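Long-range contacts in beta-glucuronidase (Dictyoglomus thermophilum, PDB 6XXW), which probably hydrolyses beta-D-glucuronides, releasing glucuronic acid from their non-reducing ends: residues Ile409-Ala414 with Pro440-Thr445; Glu361-Val366 with Glu393-Leu398; Leu329-Ala334 with Val581-Lys586; Glu547-Phe552 with Glu587-Leu592. All blocks are in the same frame, centred on the assembly; numbering follows the deposited sequence.

Contact 1: residues Ile409-Ala414 with Pro440-Thr445; sequences IMWSVA and PTRPIT
W411 and I444 pair as neighbours in parallel strands, with S412 beside T445 one step on, and three backbone bonds of 2.8 to 3.1 Å join them: W411 N to P443 O, T445 N to W411 O, and V413 N to T445 O. On the face with W411 and I444, the indole meets the extended chain of R442 obliquely, NE1 lying 3.7 Å from R442 CD. Its N-H goes to D439, which also forms a salt bridge with R442, while R442 NE bonds V408 O. With a leucine in place of W411, D439 would probably lose a donor and the R442 methylenes their flat cover. S412 and T445 share the other face, CB to CG2 3.8 Å; M410 crosses T445 at about a right angle, SD 3.9 Å from T445 CB. T445 OG1 stands anti to its own N (chi1 -172°) and bonds V463 O. The two strands, 408-415 and 444-448, are consecutive in the TIM barrel and are joined through helix 422-438, whose V431 touches V413 and whose T435 touches I444; strand 358-362 lies alongside M410, and helix 385-402 covers W411.

Contact 2: residues Glu361-Val366 with Glu393-Leu398; sequences EEAPAV and EIMREL
A363, P364 and E361 meet the inner side of helix 385-402 with no hydrogen bond between the segments; the helix touches them through carbon and sulfur atoms, though one partner is the carboxylate of E361. A363 CB sits 3.6 Å from M395 SD; the methionine chain is bent at chi2 (-49°) and again at chi3, which curls its sulfur back over the alanine. Next to it, the I394 side chain crosses the P364 ring at a slant, CG2 3.7 Å from P364 CD. L398 and E361 lie alongside, pointing opposite ways, with L398 CD1 3.6 Å from E361 OE1. In the TIM barrel, the end of strand 358-362 and the loop leaving it pack here on helix 385-402, which follows on the outside. The carboxylate of E361 is fixed from beyond by a salt bridge from OE2 to R401, while D402 is a like charge close to OE1. Backbone bonds from E361 and A363 to S412 hold the strand end in the sheet. From P364 the chain makes an inverse gamma turn centred on A365.

Contact 3: residues Leu329-Ala334 with Val581-Lys586; sequences LKWIGA and VAHFLK
I332 lies against one side of helix 580-591, its CD1 4.0 Å from L585 CB and also touching A582 CB. Its CG1 rests 3.5 Å from A582 O. F304 of strand 297-305 touches both I332 and L585 from the barrel side. Further out comes W331, whose indole has CG anti to the backbone N (chi1 170°), which lays the ring against K586. The side chain of K586 crosses it at about a right angle over one face: CD lies 3.9 Å from the centroid of the six-membered ring, a CH-pi contact, and NZ 3.9 Å from that of the five-membered ring, a cation-pi contact. The lysine runs extended as far as CE and then bends at chi4 (66°), which brings NZ to W331 O at 2.8 Å. At the rim of the indole, W331 CH2 is 4.0 Å from H583 ND1; H583 NE2 bonds E525 of a second subunit, and Q63 of a third subunit also packs on W331. Helices 319-332 and 580-591 are the first and last of the TIM barrel, neighbours where its ring closes. The first ends in a Schellman motif with G333 at C-prime. A lysine amine bound to a carbonyl of the last helical turn probably gains from the negative end of the helix dipole, so that one side chain serves ring and helix end together.

Contact 4: residues Glu547-Phe552 with Glu587-Leu592; sequences EHIWNF and ERWSKL
E547 and R588 form a side-on salt bridge, with R588 NE on OE1 and NH2 on OE2, each 2.8 Å from its oxygen. Carboxylate and guanidinium are nearly coplanar, 9° apart; both oxygens use their syn lone pairs, and the side-on fit of the two flat groups goes with nearly straight bonds (NE-H...OE1 174°). A second partner of OE1 is the indole N-H of W589, NE1 to OE1 2.7 Å; it comes in on the anti side, out of the carboxylate plane, while the oxygen lies in the plane of the ring. OE1 is thus gripped by two donors, and OE2 also bonds Y300 OH. This places the buried charge of E547 against a partner that itself has a second acid, D539, bound to NH2. The E547 CG stands between N and carbonyl carbon (chi1 60°), and from there the extended chain reaches the helix. Were E547 an alanine, W589 NE1 would probably be left without its acceptor and R588 without its side-on carboxylate partner. The apolar part is small: I549 CD1 touches W589 CZ2 at 3.7 Å. Residues 547-550 of strand 544-550, the last of the TIM barrel, run nearly antiparallel to residues 587-591 of helix 580-591, which packs on the outside; W589 also meets F304 of strand 297-305 and I332 of helix 319-332, while helix 524-538 touches E547, I549 and R588.

All four contacts belong to the TIM barrel. Contacts 1 and 2 are buried in consecutive units and touch each other, S412 OG lying 2.7 Å from E362 OE1 in a probable hydrogen bond; strands 408-415 and 358-362 are sheet neighbours. Contacts 3 and 4 share helix 580-591, with centres about 6 Å apart, and meet where W589 packs on I332 and G333. Contact 3 is the more superficial of that pair, partly buried and reaching other subunits. The chemistry follows place: backbone bonds between strands in contact 1, packing without hydrogen bonds in contact 2, where a leucine methyl lies against a carboxylate, lysine over indole in contact 3, and a buried salt bridge in contact 4.

Contact 1: residues Ile409-Ala414 with Pro440-Thr445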
loop_
_atom_site.group_PDB
_atom_site.type_symbol
_atom_site.label_atom_id
_atom_site.label_comp_id
_atom_site.label_asym_id
_atom_site.label_seq_id
_atom_site.Cartn_x
_atom_site.Cartn_y
_atom_site.Cartn_z
ATOM N N ILE A 409 16.807 34.566 3.524
ATOM C CA ILE A 409 16.153 35.821 3.864
ATOM C C ILE A 409 15.854 35.952 5.343
ATOM O O ILE A 409 15.254 36.940 5.744
ATOM C CB ILE A 409 14.868 36.043 3.034
ATOM C CG1 ILE A 409 14.045 34.760 2.927
ATOM C CG2 ILE A 409 15.231 36.584 1.643
ATOM C CD1 ILE A 409 13.439 34.278 4.204
ATOM N N MET A 410 16.257 34.986 6.165
ATOM C CA MET A 410 15.977 35.009 7.600
ATOM C C MET A 410 16.785 33.903 8.250
ATOM O O MET A 410 16.960 32.828 7.670
ATOM C CB MET A 410 14.480 34.809 7.900
ATOM C CG MET A 410 14.128 34.876 9.387
ATOM S SD MET A 410 12.487 35.535 9.764
ATOM C CE MET A 410 11.399 34.334 8.946
ATOM N N TRP A 411 17.250 34.161 9.472
ATOM C CA TRP A 411 17.914 33.150 10.283
ATOM C C TRP A 411 16.976 32.670 11.385
ATOM O O TRP A 411 16.339 33.486 12.069
ATOM C CB TRP A 411 19.195 33.701 10.936
ATOM C CG TRP A 411 20.185 34.337 9.982
ATOM C CD1 TRP A 411 20.502 35.663 9.908
ATOM C CD2 TRP A 411 21.007 33.670 9.008
ATOM N NE1 TRP A 411 21.458 35.869 8.938
ATOM C CE2 TRP A 411 21.790 34.663 8.374
ATOM C CE3 TRP A 411 21.155 32.336 8.607
ATOM C CZ2 TRP A 411 22.694 34.367 7.343
ATOM C CZ3 TRP A 411 22.076 32.037 7.572
ATOM C CH2 TRP A 411 22.828 33.052 6.965
ATOM N N SER A 412 16.925 31.351 11.589
ATOM C CA SER A 412 16.197 30.760 12.713
ATOM C C SER A 412 17.206 30.236 13.725
ATOM O O SER A 412 18.080 29.442 13.374
ATOM C CB SER A 412 15.271 29.631 12.261
ATOM O OG SER A 412 14.681 29.016 13.402
ATOM N N VAL A 413 17.115 30.702 14.969
ATOM C CA VAL A 413 18.139 30.322 15.939
ATOM C C VAL A 413 17.855 28.986 16.629
ATOM O O VAL A 413 18.785 28.396 17.204
ATOM C CB VAL A 413 18.362 31.418 17.007
ATOM C CG1 VAL A 413 18.843 32.731 16.355
ATOM C CG2 VAL A 413 17.123 31.643 17.848
ATOM N N ALA A 414 16.622 28.477 16.569
ATOM C CA ALA A 414 16.284 27.220 17.237
ATOM C C ALA A 414 14.905 26.747 16.788
ATOM O O ALA A 414 14.119 27.504 16.212
ATOM C CB ALA A 414 16.313 27.358 18.765
ATOM N N PRO A 440 23.468 42.128 10.334
ATOM C CA PRO A 440 22.330 43.043 10.497
ATOM C C PRO A 440 21.436 43.150 9.276
ATOM O O PRO A 440 20.487 43.935 9.316
ATOM C CB PRO A 440 23.001 44.392 10.788
ATOM C CG PRO A 440 24.341 44.289 10.170
ATOM C CD PRO A 440 24.756 42.846 10.285
ATOM N N THR A 441 21.678 42.396 8.198
ATOM C CA THR A 441 20.937 42.588 6.954
ATOM C C THR A 441 19.747 41.643 6.795
ATOM O O THR A 441 19.017 41.768 5.810
ATOM C CB THR A 441 21.862 42.439 5.731
ATOM O OG1 THR A 441 22.167 41.056 5.500
ATOM C CG2 THR A 441 23.162 43.237 5.895
ATOM N N ARG A 442 19.532 40.709 7.725
ATOM C CA ARG A 442 18.417 39.774 7.621
ATOM C C ARG A 442 17.691 39.664 8.954
ATOM O O ARG A 442 18.329 39.654 10.013
ATOM C CB ARG A 442 18.884 38.365 7.196
ATOM C CG ARG A 442 19.599 38.293 5.855
ATOM C CD ARG A 442 20.178 36.912 5.659
ATOM N NE ARG A 442 20.613 36.693 4.285
ATOM C CZ ARG A 442 21.807 37.015 3.828
ATOM N NH1 ARG A 442 22.692 37.582 4.649
ATOM N NH2 ARG A 442 22.118 36.771 2.551
ATOM N N PRO A 443 16.366 39.539 8.934
ATOM C CA PRO A 443 15.628 39.341 10.180
ATOM C C PRO A 443 15.967 38.009 10.829
ATOM O O PRO A 443 16.546 37.104 10.217
ATOM C CB PRO A 443 14.160 39.383 9.742
ATOM C CG PRO A 443 14.189 39.012 8.304
ATOM C CD PRO A 443 15.473 39.583 7.763
ATOM N N ILE A 444 15.584 37.907 12.099
ATOM C CA ILE A 444 15.851 36.749 12.939
ATOM C C ILE A 444 14.538 36.230 13.509
ATOM O O ILE A 444 13.667 37.020 13.886
ATOM C CB ILE A 444 16.822 37.110 14.079
ATOM C CG1 ILE A 444 18.156 37.575 13.500
ATOM C CG2 ILE A 444 16.986 35.931 15.040
ATOM C CD1 ILE A 444 19.036 38.235 14.523
ATOM N N THR A 445 14.396 34.900 13.581
ATOM C CA THR A 445 13.245 34.273 14.220
ATOM C C THR A 445 13.719 33.141 15.127
ATOM O O THR A 445 14.911 32.815 15.200
ATOM C CB THR A 445 12.229 33.737 13.181
ATOM O OG1 THR A 445 11.024 33.288 13.835
ATOM C CG2 THR A 445 12.815 32.583 12.415
#

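Contact 2: residues Glu361-Val366 with Glu393-Leu398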
loop_
_atom_site.group_PDB
_atom_site.type_symbol
_atom_site.label_atom_id
_atom_site.label_comp_id
_atom_site.label_asym_id
_atom_site.label_seq_id
_atom_site.Cartn_x
_atom_site.Cartn_y
_atom_site.Cartn_z
ATOM N N GLU A 361 16.998 29.879 6.981
ATOM C CA GLU A 361 18.009 28.892 7.327
ATOM C C GLU A 361 18.189 28.835 8.835
ATOM O O GLU A 361 18.295 29.870 9.501
ATOM C CB GLU A 361 19.342 29.159 6.636
ATOM C CG GLU A 361 20.329 28.035 6.916
ATOM C CD GLU A 361 21.418 27.953 5.886
ATOM O OE1 GLU A 361 21.883 29.027 5.452
ATOM O OE2 GLU A 361 21.795 26.819 5.518
ATOM N N GLU A 362 18.215 27.614 9.365
ATOM C CA GLU A 362 18.072 27.355 10.785
ATOM C C GLU A 362 19.315 26.676 11.349
ATOM O O GLU A 362 19.868 25.748 10.738
ATOM C CB GLU A 362 16.834 26.479 11.021
ATOM C CG GLU A 362 16.531 26.184 12.461
ATOM C CD GLU A 362 15.127 25.666 12.610
ATOM O OE1 GLU A 362 14.178 26.487 12.518
ATOM O OE2 GLU A 362 14.977 24.441 12.794
ATOM N N ALA A 363 19.740 27.145 12.519
ATOM C CA ALA A 363 20.810 26.516 13.278
ATOM C C ALA A 363 20.333 25.199 13.887
ATOM O O ALA A 363 19.138 25.019 14.147
ATOM C CB ALA A 363 21.289 27.461 14.382
ATOM N N PRO A 364 21.262 24.275 14.174
ATOM C CA PRO A 364 20.857 22.931 14.620
ATOM C C PRO A 364 20.442 22.828 16.082
ATOM O O PRO A 364 20.619 21.763 16.690
ATOM C CB PRO A 364 22.116 22.082 14.366
ATOM C CG PRO A 364 23.143 22.996 13.820
ATOM C CD PRO A 364 22.723 24.393 14.052
ATOM N N ALA A 365 19.886 23.901 16.653
ATOM C CA ALA A 365 19.446 23.910 18.051
ATOM C C ALA A 365 18.028 23.340 18.153
ATOM O O ALA A 365 17.049 24.017 18.476
ATOM C CB ALA A 365 19.528 25.317 18.630
ATOM N N VAL A 366 17.941 22.049 17.869
ATOM C CA VAL A 366 16.701 21.290 17.932
ATOM C C VAL A 366 16.937 20.151 18.913
ATOM O O VAL A 366 18.053 19.639 19.034
ATOM C CB VAL A 366 16.284 20.774 16.530
ATOM C CG1 VAL A 366 17.395 19.919 15.905
ATOM C CG2 VAL A 366 14.941 20.001 16.588
ATOM N N GLU A 393 29.484 29.806 18.105
ATOM C CA GLU A 393 30.419 29.483 17.028
ATOM C C GLU A 393 29.676 29.001 15.786
ATOM O O GLU A 393 30.072 29.312 14.652
ATOM C CB GLU A 393 31.433 28.441 17.505
ATOM C CG GLU A 393 32.252 28.932 18.701
ATOM C CD GLU A 393 33.393 27.999 19.091
ATOM O OE1 GLU A 393 33.118 26.928 19.671
ATOM O OE2 GLU A 393 34.566 28.351 18.838
ATOM N N ILE A 394 28.590 28.249 15.981
ATOM C CA ILE A 394 27.790 27.773 14.851
ATOM C C ILE A 394 27.217 28.947 14.062
ATOM O O ILE A 394 27.284 28.980 12.826
ATOM C CB ILE A 394 26.671 26.836 15.339
ATOM C CG1 ILE A 394 27.243 25.471 15.736
ATOM C CG2 ILE A 394 25.565 26.708 14.270
ATOM C CD1 ILE A 394 28.122 24.847 14.691
ATOM N N MET A 395 26.620 29.918 14.760
ATOM C CA MET A 395 26.078 31.089 14.067
ATOM C C MET A 395 27.164 31.816 13.280
ATOM O O MET A 395 26.917 32.298 12.167
ATOM C CB MET A 395 25.414 32.060 15.058
ATOM C CG MET A 395 24.304 31.479 15.929
ATOM S SD MET A 395 23.064 30.542 14.986
ATOM C CE MET A 395 22.485 31.767 13.816
ATOM N N ARG A 396 28.373 31.914 13.841
ATOM C CA ARG A 396 29.459 32.557 13.105
ATOM C C ARG A 396 29.819 31.763 11.854
ATOM O O ARG A 396 29.981 32.343 10.777
ATOM C CB ARG A 396 30.680 32.738 14.008
ATOM C CG ARG A 396 30.395 33.595 15.228
ATOM C CD ARG A 396 31.583 33.667 16.197
ATOM N NE ARG A 396 31.211 34.222 17.502
ATOM C CZ ARG A 396 31.480 33.638 18.667
ATOM N NH1 ARG A 396 32.105 32.470 18.695
ATOM N NH2 ARG A 396 31.117 34.213 19.810
ATOM N N GLU A 397 29.924 30.433 11.969
ATOM C CA GLU A 397 30.260 29.603 10.810
ATOM C C GLU A 397 29.160 29.650 9.755
ATOM O O GLU A 397 29.431 29.610 8.542
ATOM C CB GLU A 397 30.476 28.151 11.239
ATOM C CG GLU A 397 31.689 27.883 12.126
ATOM C CD GLU A 397 31.851 26.400 12.470
ATOM O OE1 GLU A 397 31.541 25.537 11.618
ATOM O OE2 GLU A 397 32.298 26.092 13.594
ATOM N N LEU A 398 27.911 29.692 10.201
ATOM C CA LEU A 398 26.781 29.624 9.283
ATOM C C LEU A 398 26.651 30.913 8.487
ATOM O O LEU A 398 26.502 30.890 7.262
ATOM C CB LEU A 398 25.508 29.340 10.078
ATOM C CG LEU A 398 24.168 29.448 9.359
ATOM C CD1 LEU A 398 24.093 28.467 8.196
ATOM C CD2 LEU A 398 23.034 29.212 10.354
#

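Contact 3: residues Leu329-Ala334 with Val581-Lys586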
loop_
_atom_site.group_PDB
_atom_site.type_symbol
_atom_site.label_atom_id
_atom_site.label_comp_id
_atom_site.label_asym_id
_atom_site.label_seq_id
_atom_site.Cartn_x
_atom_site.Cartn_y
_atom_site.Cartn_z
ATOM N N LEU A 329 8.851 22.013 -5.877
ATOM C CA LEU A 329 8.502 23.279 -5.235
ATOM C C LEU A 329 7.849 24.234 -6.228
ATOM O O LEU A 329 6.839 24.883 -5.920
ATOM C CB LEU A 329 9.753 23.915 -4.615
ATOM C CG LEU A 329 10.299 23.314 -3.306
ATOM C CD1 LEU A 329 11.543 24.124 -2.812
ATOM C CD2 LEU A 329 9.229 23.272 -2.241
ATOM N N LYS A 330 8.433 24.357 -7.424
ATOM C CA LYS A 330 7.844 25.225 -8.437
ATOM C C LYS A 330 6.512 24.671 -8.932
ATOM O O LYS A 330 5.552 25.432 -9.117
ATOM C CB LYS A 330 8.825 25.420 -9.599
ATOM C CG LYS A 330 9.983 26.376 -9.281
ATOM C CD LYS A 330 9.507 27.824 -9.071
ATOM C CE LYS A 330 9.452 28.603 -10.383
ATOM N NZ LYS A 330 9.040 30.033 -10.205
ATOM N N TRP A 331 6.424 23.345 -9.114
ATOM C CA TRP A 331 5.175 22.718 -9.563
ATOM C C TRP A 331 4.017 22.980 -8.598
ATOM O O TRP A 331 2.900 23.330 -9.014
ATOM C CB TRP A 331 5.394 21.213 -9.722
ATOM C CG TRP A 331 4.132 20.422 -9.956
ATOM C CD1 TRP A 331 3.481 20.258 -11.139
ATOM C CD2 TRP A 331 3.389 19.680 -8.981
ATOM N NE1 TRP A 331 2.368 19.459 -10.965
ATOM C CE2 TRP A 331 2.288 19.094 -9.647
ATOM C CE3 TRP A 331 3.541 19.465 -7.611
ATOM C CZ2 TRP A 331 1.344 18.305 -8.986
ATOM C CZ3 TRP A 331 2.605 18.679 -6.947
ATOM C CH2 TRP A 331 1.513 18.112 -7.635
ATOM N N ILE A 332 4.253 22.787 -7.301
ATOM C CA ILE A 332 3.183 22.965 -6.319
ATOM C C ILE A 332 2.903 24.428 -6.010
ATOM O O ILE A 332 1.884 24.741 -5.382
ATOM C CB ILE A 332 3.552 22.158 -5.058
ATOM C CG1 ILE A 332 2.279 21.728 -4.301
ATOM C CG2 ILE A 332 4.515 22.947 -4.152
ATOM C CD1 ILE A 332 2.572 20.902 -3.054
ATOM N N GLY A 333 3.755 25.343 -6.463
ATOM C CA GLY A 333 3.524 26.758 -6.251
ATOM C C GLY A 333 4.104 27.305 -4.970
ATOM O O GLY A 333 3.672 28.374 -4.513
ATOM N N ALA A 334 5.047 26.595 -4.359
ATOM C CA ALA A 334 5.703 27.106 -3.166
ATOM C C ALA A 334 6.690 28.194 -3.550
ATOM O O ALA A 334 7.227 28.209 -4.655
ATOM C CB ALA A 334 6.435 25.987 -2.430
ATOM N N VAL A 581 -3.054 15.802 -0.426
ATOM C CA VAL A 581 -2.990 17.206 -0.018
ATOM C C VAL A 581 -2.026 18.025 -0.873
ATOM O O VAL A 581 -2.174 19.249 -0.943
ATOM C CB VAL A 581 -2.611 17.327 1.474
ATOM C CG1 VAL A 581 -1.171 16.969 1.688
ATOM C CG2 VAL A 581 -2.900 18.747 1.993
ATOM N N ALA A 582 -1.046 17.391 -1.534
ATOM C CA ALA A 582 -0.197 18.127 -2.475
ATOM C C ALA A 582 -1.032 18.812 -3.549
ATOM O O ALA A 582 -0.738 19.942 -3.955
ATOM C CB ALA A 582 0.822 17.193 -3.127
ATOM N N HIS A 583 -2.082 18.140 -4.027
ATOM C CA HIS A 583 -2.923 18.754 -5.046
ATOM C C HIS A 583 -3.795 19.865 -4.472
ATOM O O HIS A 583 -4.034 20.868 -5.153
ATOM C CB HIS A 583 -3.747 17.666 -5.727
ATOM C CG HIS A 583 -2.901 16.540 -6.217
ATOM N ND1 HIS A 583 -2.158 16.628 -7.375
ATOM C CD2 HIS A 583 -2.603 15.338 -5.668
ATOM C CE1 HIS A 583 -1.483 15.505 -7.546
ATOM N NE2 HIS A 583 -1.729 14.708 -6.520
ATOM N N PHE A 584 -4.266 19.724 -3.230
ATOM C CA PHE A 584 -4.960 20.836 -2.584
ATOM C C PHE A 584 -4.053 22.063 -2.496
ATOM O O PHE A 584 -4.465 23.183 -2.818
ATOM C CB PHE A 584 -5.445 20.436 -1.185
ATOM C CG PHE A 584 -5.882 21.615 -0.346
ATOM C CD1 PHE A 584 -7.144 22.161 -0.499
ATOM C CD2 PHE A 584 -5.009 22.207 0.558
ATOM C CE1 PHE A 584 -7.542 23.268 0.264
ATOM C CE2 PHE A 584 -5.390 23.315 1.303
ATOM C CZ PHE A 584 -6.660 23.844 1.156
ATOM N N LEU A 585 -2.804 21.867 -2.073
ATOM C CA LEU A 585 -1.889 23.004 -1.936
ATOM C C LEU A 585 -1.557 23.623 -3.292
ATOM O O LEU A 585 -1.473 24.853 -3.417
ATOM C CB LEU A 585 -0.617 22.569 -1.207
ATOM C CG LEU A 585 -0.786 22.250 0.289
ATOM C CD1 LEU A 585 0.495 21.664 0.877
ATOM C CD2 LEU A 585 -1.264 23.465 1.091
ATOM N N LYS A 586 -1.378 22.794 -4.325
ATOM C CA LYS A 586 -1.133 23.347 -5.655
ATOM C C LYS A 586 -2.262 24.272 -6.080
ATOM O O LYS A 586 -2.017 25.347 -6.641
ATOM C CB LYS A 586 -0.961 22.224 -6.682
ATOM C CG LYS A 586 -0.582 22.699 -8.099
ATOM C CD LYS A 586 -0.338 21.506 -9.020
ATOM C CE LYS A 586 -0.309 21.904 -10.493
ATOM N NZ LYS A 586 0.833 22.788 -10.844
HETATM O O HOH W 1 0.215 26.105 -7.514
#

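Contact 4: residues Glu547-Phe552 with Glu587-Leu592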
loop_
_atom_site.group_PDB
_atom_site.type_symbol
_atom_site.label_atom_id
_atom_site.label_comp_id
_atom_site.label_asym_id
_atom_site.label_seq_id
_atom_site.Cartn_x
_atom_site.Cartn_y
_atom_site.Cartn_z
ATOM N N GLU A 547 2.592 30.421 5.637
ATOM C CA GLU A 547 2.157 29.065 5.971
ATOM C C GLU A 547 3.218 28.084 5.485
ATOM O O GLU A 547 3.535 28.044 4.294
ATOM C CB GLU A 547 0.776 28.738 5.361
ATOM C CG GLU A 547 0.677 28.813 3.817
ATOM C CD GLU A 547 -0.758 28.948 3.320
ATOM O OE1 GLU A 547 -1.155 28.176 2.416
ATOM O OE2 GLU A 547 -1.494 29.828 3.827
ATOM N N HIS A 548 3.802 27.330 6.414
ATOM C CA HIS A 548 4.732 26.264 6.080
ATOM C C HIS A 548 4.165 24.960 6.628
ATOM O O HIS A 548 4.014 24.799 7.848
ATOM C CB HIS A 548 6.132 26.543 6.644
ATOM C CG HIS A 548 6.992 27.402 5.759
ATOM N ND1 HIS A 548 8.338 27.602 5.994
ATOM C CD2 HIS A 548 6.701 28.104 4.637
ATOM C CE1 HIS A 548 8.840 28.382 5.053
ATOM N NE2 HIS A 548 7.867 28.710 4.221
ATOM N N ILE A 549 3.848 24.042 5.734
ATOM C CA ILE A 549 3.338 22.737 6.128
ATOM C C ILE A 549 4.511 21.847 6.524
ATOM O O ILE A 549 5.574 21.874 5.898
ATOM C CB ILE A 549 2.506 22.120 4.981
ATOM C CG1 ILE A 549 1.162 22.851 4.809
ATOM C CG2 ILE A 549 2.211 20.633 5.239
ATOM C CD1 ILE A 549 1.219 24.206 4.081
ATOM N N TRP A 550 4.334 21.073 7.590
ATOM C CA TRP A 550 5.258 20.007 7.961
ATOM C C TRP A 550 4.694 18.693 7.433
ATOM O O TRP A 550 3.610 18.290 7.859
ATOM C CB TRP A 550 5.391 19.920 9.479
ATOM C CG TRP A 550 6.463 18.998 9.903
ATOM C CD1 TRP A 550 6.332 17.707 10.330
ATOM C CD2 TRP A 550 7.856 19.290 9.906
ATOM N NE1 TRP A 550 7.573 17.184 10.616
ATOM C CE2 TRP A 550 8.525 18.137 10.362
ATOM C CE3 TRP A 550 8.603 20.429 9.582
ATOM C CZ2 TRP A 550 9.918 18.089 10.514
ATOM C CZ3 TRP A 550 9.993 20.379 9.722
ATOM C CH2 TRP A 550 10.632 19.217 10.177
ATOM N N ASN A 551 5.420 18.002 6.540
ATOM C CA ASN A 551 6.773 18.312 6.043
ATOM C C ASN A 551 6.692 18.247 4.523
ATOM O O ASN A 551 5.683 17.780 3.993
ATOM C CB ASN A 551 7.800 17.285 6.551
ATOM C CG ASN A 551 9.250 17.626 6.175
ATOM O OD1 ASN A 551 9.703 17.375 5.047
ATOM N ND2 ASN A 551 9.993 18.168 7.136
ATOM N N PHE A 552 7.742 18.698 3.830
ATOM C CA PHE A 552 7.836 18.484 2.385
ATOM C C PHE A 552 7.671 17.004 2.036
ATOM O O PHE A 552 6.863 16.648 1.171
ATOM C CB PHE A 552 9.175 19.019 1.863
ATOM C CG PHE A 552 9.413 18.776 0.377
ATOM C CD1 PHE A 552 8.802 19.576 -0.583
ATOM C CD2 PHE A 552 10.285 17.776 -0.046
ATOM C CE1 PHE A 552 9.029 19.367 -1.944
ATOM C CE2 PHE A 552 10.524 17.550 -1.404
ATOM C CZ PHE A 552 9.894 18.352 -2.360
ATOM N N GLU A 587 -3.510 23.867 -5.826
ATOM C CA GLU A 587 -4.643 24.677 -6.254
ATOM C C GLU A 587 -4.756 25.950 -5.422
ATOM O O GLU A 587 -4.968 27.036 -5.974
ATOM C CB GLU A 587 -5.933 23.862 -6.184
ATOM C CG GLU A 587 -7.036 24.434 -7.068
ATOM C CD GLU A 587 -8.418 24.277 -6.463
ATOM O OE1 GLU A 587 -9.287 25.138 -6.723
ATOM O OE2 GLU A 587 -8.637 23.288 -5.729
ATOM N N ARG A 588 -4.617 25.838 -4.095
ATOM C CA ARG A 588 -4.614 27.028 -3.249
ATOM C C ARG A 588 -3.495 27.980 -3.654
ATOM O O ARG A 588 -3.734 29.156 -3.956
ATOM C CB ARG A 588 -4.463 26.628 -1.780
ATOM C CG ARG A 588 -4.199 27.794 -0.826
ATOM C CD ARG A 588 -4.282 27.358 0.637
ATOM N NE ARG A 588 -3.829 28.401 1.570
ATOM C CZ ARG A 588 -4.560 29.441 1.964
ATOM N NH1 ARG A 588 -5.810 29.596 1.515
ATOM N NH2 ARG A 588 -4.044 30.335 2.806
ATOM N N TRP A 589 -2.259 27.479 -3.692
ATOM C CA TRP A 589 -1.119 28.363 -3.895
ATOM C C TRP A 589 -1.059 28.930 -5.309
ATOM O O TRP A 589 -0.421 29.966 -5.516
ATOM C CB TRP A 589 0.170 27.624 -3.556
ATOM C CG TRP A 589 0.348 27.384 -2.076
ATOM C CD1 TRP A 589 -0.331 27.981 -1.052
ATOM C CD2 TRP A 589 1.276 26.481 -1.473
ATOM N NE1 TRP A 589 0.126 27.499 0.165
ATOM C CE2 TRP A 589 1.118 26.582 -0.077
ATOM C CE3 TRP A 589 2.238 25.603 -1.984
ATOM C CZ2 TRP A 589 1.878 25.825 0.816
ATOM C CZ3 TRP A 589 2.991 24.853 -1.098
ATOM C CH2 TRP A 589 2.814 24.977 0.284
ATOM N N SER A 590 -1.716 28.294 -6.285
ATOM C CA SER A 590 -1.800 28.908 -7.608
ATOM C C SER A 590 -2.679 30.153 -7.599
ATOM O O SER A 590 -2.596 30.969 -8.523
ATOM C CB SER A 590 -2.339 27.906 -8.628
ATOM O OG SER A 590 -3.743 27.758 -8.468
ATOM N N LYS A 591 -3.522 30.306 -6.582
ATOM C CA LYS A 591 -4.412 31.448 -6.443
ATOM C C LYS A 591 -3.858 32.521 -5.526
ATOM O O LYS A 591 -4.384 33.639 -5.518
ATOM C CB LYS A 591 -5.766 31.005 -5.884
ATOM C CG LYS A 591 -6.636 30.200 -6.832
ATOM C CD LYS A 591 -7.962 29.867 -6.153
ATOM C CE LYS A 591 -8.140 28.376 -5.951
ATOM N NZ LYS A 591 -9.350 28.067 -5.128
ATOM N N LEU A 592 -2.859 32.197 -4.727
ATOM C CA LEU A 592 -2.278 33.126 -3.769
ATOM C C LEU A 592 -1.073 33.800 -4.386
ATOM O O LEU A 592 -0.149 33.103 -4.831
ATOM C CB LEU A 592 -1.853 32.395 -2.499
ATOM C CG LEU A 592 -2.909 31.863 -1.532
ATOM C CD1 LEU A 592 -2.225 31.529 -0.214
ATOM C CD2 LEU A 592 -4.051 32.870 -1.331
#